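Local coordinates for protein Lpg2148(MvcA) (PDB 6K11) that probably removes ubiquitin from the host ubiquitin-conjugating enzyme UBE2N through a deamidase-type activity, regulating UBE2N during Legionella infection, at residues A[24-27]-A[28-32]; A[76-79]-A[80-84]; A[111-115]-A[116-120]; A[154-158]-A[159-163]. All blocks are in the same frame, centred on the assembly; numbering follows the deposited sequence.

Contact 1: A[24-27]-A[28-32]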
ATOM      1  N   THR A  24      15.773  -0.713  -8.604  1.00 35.16           N
ATOM      2  CA  THR A  24      14.945   0.268  -9.312  1.00 36.68           C
ATOM      3  C   THR A  24      15.577   0.739 -10.618  1.00 33.22           C
ATOM      4  O   THR A  24      14.859   1.186 -11.521  1.00 37.57           O
ATOM      5  CB  THR A  24      14.696   1.509  -8.445  1.00 38.46           C
ATOM      6  OG1 THR A  24      15.937   2.225  -8.296  1.00 38.89           O
ATOM      7  CG2 THR A  24      14.162   1.122  -7.082  1.00 39.93           C
ATOM      8  N   GLY A  25      16.902   0.663 -10.736  1.00 36.01           N
ATOM      9  CA  GLY A  25      17.605   1.161 -11.902  1.00 34.69           C
ATOM     10  C   GLY A  25      17.779   2.667 -11.967  1.00 39.27           C
ATOM     11  O   GLY A  25      18.287   3.168 -12.971  1.00 38.04           O
ATOM     12  N   VAL A  26      17.398   3.405 -10.937  1.00 33.07           N
ATOM     13  CA  VAL A  26      17.495   4.873 -10.986  1.00 35.55           C
ATOM     14  C   VAL A  26      18.933   5.283 -10.682  1.00 32.20           C
ATOM     15  O   VAL A  26      19.486   4.844  -9.662  1.00 33.02           O
ATOM     16  CB  VAL A  26      16.524   5.506  -9.996  1.00 37.25           C
ATOM     17  CG1 VAL A  26      16.682   7.034  -9.959  1.00 33.98           C
ATOM     18  CG2 VAL A  26      15.098   5.140 -10.344  1.00 39.42           C
ATOM     19  N   PRO A  27      19.577   6.109 -11.513  1.00 31.41           N
ATOM     20  CA  PRO A  27      20.948   6.522 -11.190  1.00 30.68           C
ATOM     21  C   PRO A  27      20.971   7.232  -9.844  1.00 30.44           C
ATOM     22  O   PRO A  27      20.020   7.925  -9.481  1.00 28.77           O
ATOM     23  CB  PRO A  27      21.334   7.454 -12.354  1.00 30.60           C
ATOM     24  CG  PRO A  27      20.385   7.036 -13.502  1.00 33.90           C
ATOM     25  CD  PRO A  27      19.100   6.693 -12.783  1.00 36.63           C
ATOM     26  N   ALA A  28      22.044   7.000  -9.086  1.00 30.24           N
ATOM     27  CA  ALA A  28      22.118   7.528  -7.722  1.00 30.75           C
ATOM     28  C   ALA A  28      22.008   9.046  -7.708  1.00 33.63           C
ATOM     29  O   ALA A  28      21.371   9.622  -6.811  1.00 29.98           O
ATOM     30  CB  ALA A  28      23.419   7.089  -7.054  1.00 31.84           C
ATOM     31  N   GLU A  29      22.643   9.719  -8.672  1.00 31.32           N
ATOM     32  CA  GLU A  29      22.559  11.178  -8.676  1.00 31.60           C
ATOM     33  C   GLU A  29      21.127  11.644  -8.881  1.00 32.37           C
ATOM     34  O   GLU A  29      20.699  12.638  -8.283  1.00 32.62           O
ATOM     35  CB  GLU A  29      23.487  11.781  -9.734  1.00 38.80           C
ATOM     36  CG  GLU A  29      23.619  13.313  -9.605  1.00 41.10           C
ATOM     37  CD  GLU A  29      24.566  13.941 -10.642  1.00 49.15           C
ATOM     38  OE1 GLU A  29      24.180  14.053 -11.815  1.00 40.27           O
ATOM     39  OE2 GLU A  29      25.702  14.321 -10.278  1.00 55.13           O
ATOM     40  N   VAL A  30      20.365  10.930  -9.714  1.00 30.15           N
ATOM     41  CA  VAL A  30      18.971  11.296  -9.965  1.00 31.12           C
ATOM     42  C   VAL A  30      18.135  11.098  -8.702  1.00 32.09           C
ATOM     43  O   VAL A  30      17.327  11.960  -8.319  1.00 31.01           O
ATOM     44  CB  VAL A  30      18.421  10.470 -11.148  1.00 32.05           C
ATOM     45  CG1 VAL A  30      16.932  10.721 -11.358  1.00 34.00           C
ATOM     46  CG2 VAL A  30      19.210  10.784 -12.422  1.00 31.45           C
ATOM     47  N   LEU A  31      18.316   9.952  -8.043  1.00 32.04           N
ATOM     48  CA  LEU A  31      17.628   9.689  -6.779  1.00 33.95           C
ATOM     49  C   LEU A  31      17.956  10.759  -5.742  1.00 31.93           C
ATOM     50  O   LEU A  31      17.060  11.279  -5.055  1.00 32.92           O
ATOM     51  CB  LEU A  31      18.018   8.304  -6.259  1.00 30.57           C
ATOM     52  CG  LEU A  31      17.470   7.990  -4.865  1.00 32.60           C
ATOM     53  CD1 LEU A  31      15.954   7.941  -4.943  1.00 36.68           C
ATOM     54  CD2 LEU A  31      18.017   6.663  -4.319  1.00 32.58           C
ATOM     55  N   GLY A  32      19.244  11.085  -5.604  1.00 32.41           N
ATOM     56  CA  GLY A  32      19.647  12.089  -4.632  1.00 32.73           C
ATOM     57  C   GLY A  32      19.059  13.459  -4.922  1.00 33.90           C
ATOM     58  O   GLY A  32      18.599  14.149  -4.010  1.00 30.53           O
TER
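V26 and P27 pack against V30 and L31, one turn further on, where the chain passes from a loop into helix 28-39. The two valines cross at about a right angle and meet methyl to methyl, V26 CG1 lying 4.0 Å from V30 CG1. With V26 CG1 trans to its own amide nitrogen (chi1 176°), this methyl leans forward beside the carbonyl carbon and also comes 4.1 Å from L31 CB. V30 divides its branches between two neighbours: CG1 faces V26, while CG2 lies alongside the P27 ring, 4.0 Å from P27 CB and 4.1 Å from P27 CG. Here the P27 and V30 side chains run side by side and point the same way.

P27 is the N-cap residue. Its ring limits phi and supplies a compact apolar flank for V30, and its missing N-H costs little just before a helix. Its carbonyl opens the helical bonding: L31 N donates to P27 O over 3.0 Å, nearly along the C=O axis. Before it, T24 OG1 accepts from V26 N at 3.2 Å, an ST turn, and G25 bends the chain with positive phi, a conformation that favours glycine. Small A28 lies against Y365 and R368 of helix 358-381, and Y365 OH is hydrogen-bonded to V26 O, so the helix start is joined to that later helix.

Chemically, the division of labour is clear: backbone and threonine oxygens set the path of the chain, while branched aliphatic groups and a proline ring cover the first turn at a surface where much of the contact meets solvent.

Contact 2: A[76-79]-A[80-84]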
ATOM      1  N   ASN A  76       5.249  -2.405  -8.058  1.00 32.52           N
ATOM      2  CA  ASN A  76       5.522  -1.616  -9.260  1.00 35.48           C
ATOM      3  C   ASN A  76       6.842  -2.036  -9.898  1.00 36.19           C
ATOM      4  O   ASN A  76       6.943  -2.118 -11.131  1.00 35.87           O
ATOM      5  CB  ASN A  76       5.547  -0.116  -8.940  1.00 35.01           C
ATOM      6  CG  ASN A  76       4.160   0.470  -8.669  1.00 33.91           C
ATOM      7  OD1 ASN A  76       3.136  -0.161  -8.896  1.00 38.41           O
ATOM      8  ND2 ASN A  76       4.136   1.711  -8.214  1.00 35.93           N
ATOM      9  N   ASP A  77       7.859  -2.319  -9.070  1.00 32.68           N
ATOM     10  CA  ASP A  77       9.156  -2.774  -9.565  1.00 33.86           C
ATOM     11  C   ASP A  77       9.057  -4.151 -10.209  1.00 38.77           C
ATOM     12  O   ASP A  77       9.654  -4.394 -11.263  1.00 36.36           O
ATOM     13  CB  ASP A  77      10.177  -2.839  -8.428  1.00 35.42           C
ATOM     14  CG  ASP A  77      10.677  -1.477  -7.996  1.00 44.11           C
ATOM     15  OD1 ASP A  77      10.331  -0.473  -8.648  1.00 47.45           O
ATOM     16  OD2 ASP A  77      11.413  -1.421  -6.975  1.00 50.04           O
ATOM     17  N   VAL A  78       8.383  -5.094  -9.539  1.00 31.98           N
ATOM     18  CA  VAL A  78       8.205  -6.426 -10.113  1.00 33.38           C
ATOM     19  C   VAL A  78       7.506  -6.329 -11.468  1.00 33.44           C
ATOM     20  O   VAL A  78       7.932  -6.947 -12.450  1.00 35.76           O
ATOM     21  CB  VAL A  78       7.438  -7.332  -9.131  1.00 32.99           C
ATOM     22  CG1 VAL A  78       7.047  -8.638  -9.809  1.00 32.04           C
ATOM     23  CG2 VAL A  78       8.318  -7.641  -7.908  1.00 30.88           C
ATOM     24  N   CYS A  79       6.455  -5.512 -11.551  1.00 33.97           N
ATOM     25  CA  CYS A  79       5.695  -5.406 -12.794  1.00 35.51           C
ATOM     26  C   CYS A  79       6.523  -4.767 -13.902  1.00 37.32           C
ATOM     27  O   CYS A  79       6.455  -5.197 -15.063  1.00 39.35           O
ATOM     28  CB  CYS A  79       4.416  -4.603 -12.559  1.00 36.11           C
ATOM     29  SG  CYS A  79       3.135  -5.495 -11.613  1.00 42.37           S
ATOM     30  N   GLU A  80       7.293  -3.731 -13.574  1.00 36.58           N
ATOM     31  CA  GLU A  80       8.130  -3.093 -14.584  1.00 39.80           C
ATOM     32  C   GLU A  80       9.219  -4.040 -15.079  1.00 40.91           C
ATOM     33  O   GLU A  80       9.520  -4.082 -16.280  1.00 37.41           O
ATOM     34  CB  GLU A  80       8.739  -1.818 -14.014  1.00 42.21           C
ATOM     35  CG  GLU A  80       9.483  -0.971 -15.013  1.00 51.02           C
ATOM     36  CD  GLU A  80       9.007   0.470 -15.001  1.00 60.67           C
ATOM     37  OE1 GLU A  80       9.858   1.376 -15.134  1.00 66.53           O
ATOM     38  OE2 GLU A  80       7.781   0.694 -14.853  1.00 60.99           O
ATOM     39  N   LEU A  81       9.825  -4.810 -14.172  1.00 35.25           N
ATOM     40  CA  LEU A  81      10.869  -5.729 -14.603  1.00 33.42           C
ATOM     41  C   LEU A  81      10.300  -6.842 -15.470  1.00 37.90           C
ATOM     42  O   LEU A  81      10.891  -7.202 -16.499  1.00 36.63           O
ATOM     43  CB  LEU A  81      11.596  -6.306 -13.391  1.00 37.40           C
ATOM     44  CG  LEU A  81      12.561  -5.315 -12.735  1.00 38.98           C
ATOM     45  CD1 LEU A  81      12.994  -5.838 -11.366  1.00 37.82           C
ATOM     46  CD2 LEU A  81      13.770  -5.094 -13.658  1.00 40.16           C
ATOM     47  N   LEU A  82       9.144  -7.383 -15.094  1.00 34.52           N
ATOM     48  CA  LEU A  82       8.629  -8.544 -15.811  1.00 34.80           C
ATOM     49  C   LEU A  82       7.903  -8.152 -17.092  1.00 36.55           C
ATOM     50  O   LEU A  82       7.883  -8.936 -18.045  1.00 37.75           O
ATOM     51  CB  LEU A  82       7.699  -9.360 -14.903  1.00 37.51           C
ATOM     52  CG  LEU A  82       8.337 -10.521 -14.130  1.00 38.83           C
ATOM     53  CD1 LEU A  82       9.669 -10.099 -13.471  1.00 33.02           C
ATOM     54  CD2 LEU A  82       7.353 -11.085 -13.080  1.00 39.84           C
ATOM     55  N   LEU A  83       7.309  -6.956 -17.138  1.00 36.41           N
ATOM     56  CA  LEU A  83       6.517  -6.544 -18.289  1.00 39.72           C
ATOM     57  C   LEU A  83       7.223  -5.555 -19.203  1.00 44.09           C
ATOM     58  O   LEU A  83       6.856  -5.465 -20.382  1.00 42.94           O
ATOM     59  CB  LEU A  83       5.201  -5.908 -17.835  1.00 36.52           C
ATOM     60  CG  LEU A  83       4.201  -6.898 -17.241  1.00 40.59           C
ATOM     61  CD1 LEU A  83       3.157  -6.159 -16.423  1.00 37.16           C
ATOM     62  CD2 LEU A  83       3.558  -7.676 -18.382  1.00 46.73           C
ATOM     63  N   GLY A  84       8.191  -4.802 -18.697  1.00 41.34           N
ATOM     64  CA  GLY A  84       8.684  -3.633 -19.400  1.00 40.96           C
ATOM     65  C   GLY A  84       7.785  -2.426 -19.186  1.00 41.03           C
ATOM     66  O   GLY A  84       6.618  -2.538 -18.828  1.00 41.30           O
TER
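At the C-terminal end of helix 71-83, V78 and L82 pack one turn apart, their side chains side by side and pointing the same way, with V78 CG1 4.1 Å from L82 CD2. V78 CG1, opposite its amide nitrogen (chi1 170°), is the methyl that reaches the leucine. One residue along, C79 CB and L83 CD1 are more loosely paired at 4.4 Å. The members of each pair are four positions apart in sequence and are tied by a backbone bond of the regular alpha-helical pattern: L82 N to V78 O at 2.9 Å, and L83 N to C79 O, also at 2.9 Å. E80 and L81 bond in the same way to N76 O and D77 O.

This spacing makes the helix amphipathic. V78, C79 and L82 face the antiparallel sheet, touching T235, L121 and Y237 among others, and the compact C79 fits between L121, R123 and F91. L83 turns to A88 and F91 of helix 85-93. Polar residues take other sides: N76 OD1 is hydrogen-bonded to R123 NH1, and E80 makes a long, weak ion pair with K85. G84 leaves the helix at phi 81°, which glycine tolerates easily; its N still bonds to E80 O at 2.9 Å, and it occupies the N-cap position of helix 85-93.

Contact 3: A[111-115]-A[116-120]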
ATOM      1  N   GLU A 111      -6.913 -22.757 -13.894  1.00 63.33           N
ATOM      2  CA  GLU A 111      -7.192 -24.073 -14.463  1.00 66.83           C
ATOM      3  C   GLU A 111      -7.354 -24.014 -15.978  1.00 64.45           C
ATOM      4  O   GLU A 111      -7.065 -24.996 -16.670  1.00 68.74           O
ATOM      5  CB  GLU A 111      -8.437 -24.678 -13.814  1.00 68.33           C
ATOM      6  CG  GLU A 111      -8.379 -24.718 -12.299  1.00 71.24           C
ATOM      7  CD  GLU A 111      -9.689 -25.156 -11.664  1.00 79.24           C
ATOM      8  OE1 GLU A 111     -10.694 -25.312 -12.394  1.00 79.19           O
ATOM      9  OE2 GLU A 111      -9.716 -25.315 -10.422  1.00 81.94           O
ATOM     10  N   ASN A 112      -7.796 -22.875 -16.513  1.00 63.65           N
ATOM     11  CA  ASN A 112      -7.959 -22.684 -17.950  1.00 65.02           C
ATOM     12  C   ASN A 112      -6.671 -22.266 -18.656  1.00 66.42           C
ATOM     13  O   ASN A 112      -6.742 -21.750 -19.780  1.00 65.36           O
ATOM     14  CB  ASN A 112      -9.050 -21.647 -18.222  1.00 65.49           C
ATOM     15  CG  ASN A 112     -10.394 -22.281 -18.516  1.00 71.14           C
ATOM     16  OD1 ASN A 112     -10.927 -23.039 -17.701  1.00 71.79           O
ATOM     17  ND2 ASN A 112     -10.950 -21.976 -19.684  1.00 68.20           N
ATOM     18  N   THR A 113      -5.504 -22.456 -18.038  1.00 63.31           N
ATOM     19  CA  THR A 113      -4.233 -22.075 -18.646  1.00 63.81           C
ATOM     20  C   THR A 113      -3.271 -23.251 -18.573  1.00 63.08           C
ATOM     21  O   THR A 113      -3.152 -23.897 -17.526  1.00 65.80           O
ATOM     22  CB  THR A 113      -3.625 -20.846 -17.958  1.00 62.44           C
ATOM     23  OG1 THR A 113      -3.525 -21.084 -16.547  1.00 61.58           O
ATOM     24  CG2 THR A 113      -4.497 -19.621 -18.194  1.00 60.21           C
ATOM     25  N   ALA A 114      -2.589 -23.519 -19.675  1.00 61.76           N
ATOM     26  CA  ALA A 114      -1.684 -24.661 -19.757  1.00 65.53           C
ATOM     27  C   ALA A 114      -0.453 -24.420 -18.898  1.00 62.80           C
ATOM     28  O   ALA A 114       0.347 -23.534 -19.228  1.00 64.27           O
ATOM     29  CB  ALA A 114      -1.275 -24.910 -21.207  1.00 63.56           C
ATOM     30  N   PRO A 115      -0.251 -25.175 -17.812  1.00 61.26           N
ATOM     31  CA  PRO A 115       0.899 -24.905 -16.927  1.00 60.61           C
ATOM     32  C   PRO A 115       2.243 -24.993 -17.627  1.00 61.04           C
ATOM     33  O   PRO A 115       3.190 -24.297 -17.233  1.00 57.17           O
ATOM     34  CB  PRO A 115       0.765 -25.981 -15.837  1.00 59.45           C
ATOM     35  CG  PRO A 115      -0.139 -27.024 -16.420  1.00 62.53           C
ATOM     36  CD  PRO A 115      -1.068 -26.306 -17.341  1.00 60.29           C
ATOM     37  N   SER A 116       2.359 -25.827 -18.659  1.00 61.62           N
ATOM     38  CA  SER A 116       3.611 -25.952 -19.393  1.00 58.77           C
ATOM     39  C   SER A 116       3.782 -24.868 -20.449  1.00 59.15           C
ATOM     40  O   SER A 116       4.895 -24.679 -20.958  1.00 59.09           O
ATOM     41  CB  SER A 116       3.678 -27.334 -20.045  1.00 64.18           C
ATOM     42  OG  SER A 116       2.384 -27.731 -20.475  1.00 68.38           O
ATOM     43  N   SER A 117       2.721 -24.136 -20.773  1.00 57.70           N
ATOM     44  CA  SER A 117       2.739 -23.239 -21.918  1.00 60.90           C
ATOM     45  C   SER A 117       2.608 -21.765 -21.557  1.00 59.40           C
ATOM     46  O   SER A 117       2.561 -20.926 -22.467  1.00 57.14           O
ATOM     47  CB  SER A 117       1.619 -23.627 -22.891  1.00 63.62           C
ATOM     48  OG  SER A 117       1.734 -22.915 -24.110  1.00 69.88           O
ATOM     49  N   THR A 118       2.554 -21.410 -20.274  1.00 53.92           N
ATOM     50  CA  THR A 118       2.259 -20.031 -19.914  1.00 52.74           C
ATOM     51  C   THR A 118       3.023 -19.605 -18.662  1.00 48.11           C
ATOM     52  O   THR A 118       3.329 -20.419 -17.783  1.00 46.90           O
ATOM     53  CB  THR A 118       0.748 -19.837 -19.711  1.00 54.95           C
ATOM     54  OG1 THR A 118       0.443 -18.436 -19.689  1.00 60.32           O
ATOM     55  CG2 THR A 118       0.286 -20.474 -18.417  1.00 56.10           C
ATOM     56  N   ASN A 119       3.350 -18.313 -18.610  1.00 44.93           N
ATOM     57  CA  ASN A 119       3.949 -17.671 -17.444  1.00 45.90           C
ATOM     58  C   ASN A 119       3.027 -16.540 -17.024  1.00 41.45           C
ATOM     59  O   ASN A 119       2.747 -15.643 -17.827  1.00 44.90           O
ATOM     60  CB  ASN A 119       5.343 -17.125 -17.749  1.00 41.79           C
ATOM     61  CG  ASN A 119       6.285 -18.195 -18.213  1.00 42.49           C
ATOM     62  OD1 ASN A 119       6.860 -18.925 -17.411  1.00 45.12           O
ATOM     63  ND2 ASN A 119       6.442 -18.307 -19.528  1.00 47.86           N
ATOM     64  N   LEU A 120       2.564 -16.579 -15.779  1.00 40.33           N
ATOM     65  CA  LEU A 120       1.505 -15.696 -15.305  1.00 37.38           C
ATOM     66  C   LEU A 120       2.012 -14.807 -14.179  1.00 37.09           C
ATOM     67  O   LEU A 120       2.725 -15.269 -13.281  1.00 34.57           O
ATOM     68  CB  LEU A 120       0.303 -16.503 -14.800  1.00 37.74           C
ATOM     69  CG  LEU A 120      -0.423 -17.357 -15.843  1.00 42.26           C
ATOM     70  CD1 LEU A 120      -1.399 -18.317 -15.174  1.00 44.16           C
ATOM     71  CD2 LEU A 120      -1.133 -16.452 -16.830  1.00 43.95           C
TER
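A114 and S117 close a tight turn: S117 N donates to A114 O over 2.9 Å, approaching from above the carbonyl plane, 58° out of it, while A114 CB and S117 CB meet at 3.6 Å. Small side chains suit this close pairing. Beside it, T118 CG2 sits 3.2 Å from A114 O and 4.0 Å from T113 CB, so the threonine's methyl packs against the A114 carbonyl and the T113 side chain, with T118 OG1 opposite the amide nitrogen (chi1 -166°).

Further back, T113 OG1 approaches L120 CD1 at 3.7 Å. At chi1 54° that oxygen stands between the T113 amide nitrogen and carbonyl carbon, and its polar partner lies outside, in a hydrogen bond with L110 O at the end of helix 104-111; R247 adds a weak one.

The outer shell fixes both legs. P115 and L120 make backbone hydrogen bonds to T241 and I238, N119 bonds to I334, and T118 and L120 touch E333 of strand 325-333. P115, its phi restricted by the ring, and S116 form the two central positions of a type I beta turn, one that prolines commonly enter at the first of them, linking helix 104-111 to strand 120-129 of the antiparallel sheet.

Contact 4: A[154-158]-A[159-163]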
ATOM      1  N   TYR A 154     -18.455  16.723   9.447  1.00 35.43           N
ATOM      2  CA  TYR A 154     -18.338  18.053  10.035  1.00 35.49           C
ATOM      3  C   TYR A 154     -19.685  18.762   9.995  1.00 38.74           C
ATOM      4  O   TYR A 154     -20.294  18.888   8.928  1.00 34.01           O
ATOM      5  CB  TYR A 154     -17.282  18.888   9.300  1.00 34.77           C
ATOM      6  CG  TYR A 154     -15.872  18.409   9.589  1.00 39.86           C
ATOM      7  CD1 TYR A 154     -15.159  18.909  10.671  1.00 40.49           C
ATOM      8  CD2 TYR A 154     -15.275  17.426   8.807  1.00 41.36           C
ATOM      9  CE1 TYR A 154     -13.872  18.454  10.967  1.00 40.40           C
ATOM     10  CE2 TYR A 154     -13.993  16.969   9.088  1.00 41.67           C
ATOM     11  CZ  TYR A 154     -13.297  17.490  10.167  1.00 44.35           C
ATOM     12  OH  TYR A 154     -12.025  17.030  10.448  1.00 46.78           O
ATOM     13  N   LEU A 155     -20.142  19.241  11.150  1.00 37.12           N
ATOM     14  CA  LEU A 155     -21.394  19.987  11.253  1.00 35.57           C
ATOM     15  C   LEU A 155     -21.072  21.446  11.550  1.00 40.13           C
ATOM     16  O   LEU A 155     -20.548  21.772  12.620  1.00 39.04           O
ATOM     17  CB  LEU A 155     -22.307  19.397  12.327  1.00 37.29           C
ATOM     18  CG  LEU A 155     -23.544  20.241  12.677  1.00 39.30           C
ATOM     19  CD1 LEU A 155     -24.497  20.345  11.466  1.00 35.92           C
ATOM     20  CD2 LEU A 155     -24.255  19.629  13.878  1.00 37.86           C
ATOM     21  N   LEU A 156     -21.392  22.316  10.601  1.00 38.39           N
ATOM     22  CA  LEU A 156     -21.234  23.754  10.730  1.00 42.18           C
ATOM     23  C   LEU A 156     -22.598  24.380  10.982  1.00 42.93           C
ATOM     24  O   LEU A 156     -23.634  23.708  10.907  1.00 38.61           O
ATOM     25  CB  LEU A 156     -20.602  24.352   9.466  1.00 43.36           C
ATOM     26  CG  LEU A 156     -19.106  24.231   9.175  1.00 48.99           C
ATOM     27  CD1 LEU A 156     -18.601  22.803   9.289  1.00 48.08           C
ATOM     28  CD2 LEU A 156     -18.827  24.784   7.780  1.00 52.67           C
ATOM     29  N   GLU A 157     -22.591  25.691  11.264  1.00 43.80           N
ATOM     30  CA  GLU A 157     -23.851  26.427  11.373  1.00 45.46           C
ATOM     31  C   GLU A 157     -24.710  26.249  10.128  1.00 46.45           C
ATOM     32  O   GLU A 157     -25.941  26.185  10.221  1.00 47.27           O
ATOM     33  CB  GLU A 157     -23.597  27.924  11.598  1.00 46.40           C
ATOM     34  CG  GLU A 157     -22.932  28.275  12.909  1.00 51.46           C
ATOM     35  CD  GLU A 157     -21.471  28.613  12.722  1.00 55.59           C
ATOM     36  OE1 GLU A 157     -20.808  27.917  11.917  1.00 55.96           O
ATOM     37  OE2 GLU A 157     -20.986  29.572  13.361  1.00 62.20           O
ATOM     38  N   ASN A 158     -24.086  26.182   8.946  1.00 44.62           N
ATOM     39  CA  ASN A 158     -24.849  26.216   7.704  1.00 46.43           C
ATOM     40  C   ASN A 158     -24.473  25.128   6.706  1.00 46.04           C
ATOM     41  O   ASN A 158     -24.935  25.179   5.559  1.00 44.83           O
ATOM     42  CB  ASN A 158     -24.715  27.583   7.030  1.00 47.28           C
ATOM     43  CG  ASN A 158     -23.287  28.082   6.980  1.00 52.88           C
ATOM     44  OD1 ASN A 158     -22.326  27.310   7.083  1.00 53.86           O
ATOM     45  ND2 ASN A 158     -23.139  29.397   6.821  1.00 61.57           N
ATOM     46  N   LYS A 159     -23.665  24.148   7.100  1.00 38.86           N
ATOM     47  CA  LYS A 159     -23.273  23.075   6.195  1.00 39.82           C
ATOM     48  C   LYS A 159     -23.099  21.800   7.012  1.00 38.80           C
ATOM     49  O   LYS A 159     -22.750  21.849   8.193  1.00 36.78           O
ATOM     50  CB  LYS A 159     -21.980  23.419   5.439  1.00 43.38           C
ATOM     51  CG  LYS A 159     -22.073  24.616   4.475  1.00 47.39           C
ATOM     52  CD  LYS A 159     -22.372  24.159   3.041  1.00 47.97           C
ATOM     53  CE  LYS A 159     -22.451  25.329   2.043  1.00 46.27           C
ATOM     54  NZ  LYS A 159     -21.783  26.531   2.592  1.00 53.40           N
ATOM     55  N   LEU A 160     -23.407  20.667   6.390  1.00 36.87           N
ATOM     56  CA  LEU A 160     -23.127  19.337   6.927  1.00 34.50           C
ATOM     57  C   LEU A 160     -22.278  18.639   5.873  1.00 35.72           C
ATOM     58  O   LEU A 160     -22.763  18.376   4.767  1.00 32.02           O
ATOM     59  CB  LEU A 160     -24.415  18.560   7.214  1.00 35.53           C
ATOM     60  CG  LEU A 160     -24.257  17.131   7.748  1.00 33.70           C
ATOM     61  CD1 LEU A 160     -23.611  17.148   9.144  1.00 34.24           C
ATOM     62  CD2 LEU A 160     -25.592  16.426   7.795  1.00 35.79           C
ATOM     63  N   TYR A 161     -21.017  18.355   6.210  1.00 33.51           N
ATOM     64  CA  TYR A 161     -20.029  17.853   5.267  1.00 33.78           C
ATOM     65  C   TYR A 161     -19.501  16.491   5.697  1.00 37.07           C
ATOM     66  O   TYR A 161     -19.483  16.149   6.892  1.00 33.84           O
ATOM     67  CB  TYR A 161     -18.817  18.800   5.170  1.00 36.58           C
ATOM     68  CG  TYR A 161     -18.992  20.076   4.380  1.00 41.39           C
ATOM     69  CD1 TYR A 161     -19.420  20.054   3.047  1.00 41.92           C
ATOM     70  CD2 TYR A 161     -18.655  21.304   4.941  1.00 41.92           C
ATOM     71  CE1 TYR A 161     -19.543  21.222   2.323  1.00 43.68           C
ATOM     72  CE2 TYR A 161     -18.777  22.468   4.230  1.00 43.51           C
ATOM     73  CZ  TYR A 161     -19.217  22.425   2.923  1.00 45.32           C
ATOM     74  OH  TYR A 161     -19.336  23.594   2.218  1.00 50.01           O
ATOM     75  N   PHE A 162     -19.042  15.723   4.708  1.00 33.81           N
ATOM     76  CA  PHE A 162     -18.178  14.576   4.937  1.00 32.37           C
ATOM     77  C   PHE A 162     -16.911  14.843   4.143  1.00 37.14           C
ATOM     78  O   PHE A 162     -16.987  15.171   2.953  1.00 36.91           O
ATOM     79  CB  PHE A 162     -18.848  13.258   4.508  1.00 31.44           C
ATOM     80  CG  PHE A 162     -17.909  12.079   4.435  1.00 35.22           C
ATOM     81  CD1 PHE A 162     -17.101  11.743   5.520  1.00 35.14           C
ATOM     82  CD2 PHE A 162     -17.854  11.298   3.293  1.00 35.05           C
ATOM     83  CE1 PHE A 162     -16.231  10.647   5.457  1.00 35.62           C
ATOM     84  CE2 PHE A 162     -16.994  10.195   3.212  1.00 38.72           C
ATOM     85  CZ  PHE A 162     -16.176   9.868   4.297  1.00 35.73           C
ATOM     86  N   ILE A 163     -15.760  14.785   4.818  1.00 36.61           N
ATOM     87  CA  ILE A 163     -14.455  14.833   4.161  1.00 37.00           C
ATOM     88  C   ILE A 163     -13.933  13.409   4.110  1.00 38.44           C
ATOM     89  O   ILE A 163     -13.758  12.783   5.162  1.00 37.13           O
ATOM     90  CB  ILE A 163     -13.467  15.737   4.913  1.00 39.04           C
ATOM     91  CG1 ILE A 163     -13.972  17.167   4.974  1.00 38.87           C
ATOM     92  CG2 ILE A 163     -12.072  15.655   4.255  1.00 40.62           C
ATOM     93  CD1 ILE A 163     -13.025  18.110   5.690  1.00 46.72           C
TER
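Y154 and I163 cross at a slant, the isoleucine reaching the CD2-CE2 side of the ring obliquely, with I163 CD1 3.7 Å from Y154 CE2. On the same face of the hairpin, L156 CD2 comes up to the edge of the Y161 ring, near its plane, 4.2 Å from Y161 CE2. The two tyrosines are directly paired, but at their bases: Y154 CB and Y161 CB are 4.4 Å apart while the rings diverge. On the other face L155 and L160 are inclined to each other and meet at their tips, CD1 to CD1, at 4.0 Å. Both leucines hold CG trans to the amide nitrogen (chi1 170° and 178°), which lets these branches turn inward to one another.

Beneath them the strands are antiparallel. Y154 and Y161 form a hydrogen-bonded pair, Y154 N to Y161 O at 2.8 Å and Y161 N to Y154 O at 2.9 Å, the latter in the carbonyl plane; L155 and L160 form the next, non-hydrogen-bonded pair. L156 N bonds to K159 O at 2.8 Å, closing the tight connection through E157 and N158, polar residues suited to a bend; E157 OE1 is hydrogen-bonded to N140 N. Y154 OH is hydrogen-bonded to V149 O, and its ring also meets F143; L155 packs on L135 and L160 on C179.

With leucines on both faces, I163 beside the tyrosines and backbone polarity paired between the strands, the chemistry implies a hairpin built largely into the apolar interior of the insertion domain, with Y161 and the turn partly open to solvent; charged and amide side chains gather at that turn, in E157, N158 and K159.

In the fold
Along the chain the four contacts follow one another in order. Contacts 1 and 2 are neighbours in space, their centres about 17 Å apart, and they touch where T24 CG2 lies 3.7 Å from D77 OD2. Contact 3 lies about 20 Å from contact 2, centre to centre; it leads into strand 120-129, against which helix 71-83 of contact 2 also packs, so both belong to the surroundings of the antiparallel sheet. Contact 4 stands apart, 44 to 54 Å from the other three centres, in the separate mixed sheet of the MvcA insertion domain. The chain thus carries this insertion well away from the part holding contacts 1 to 3, so the insertion forms a structurally separate unit.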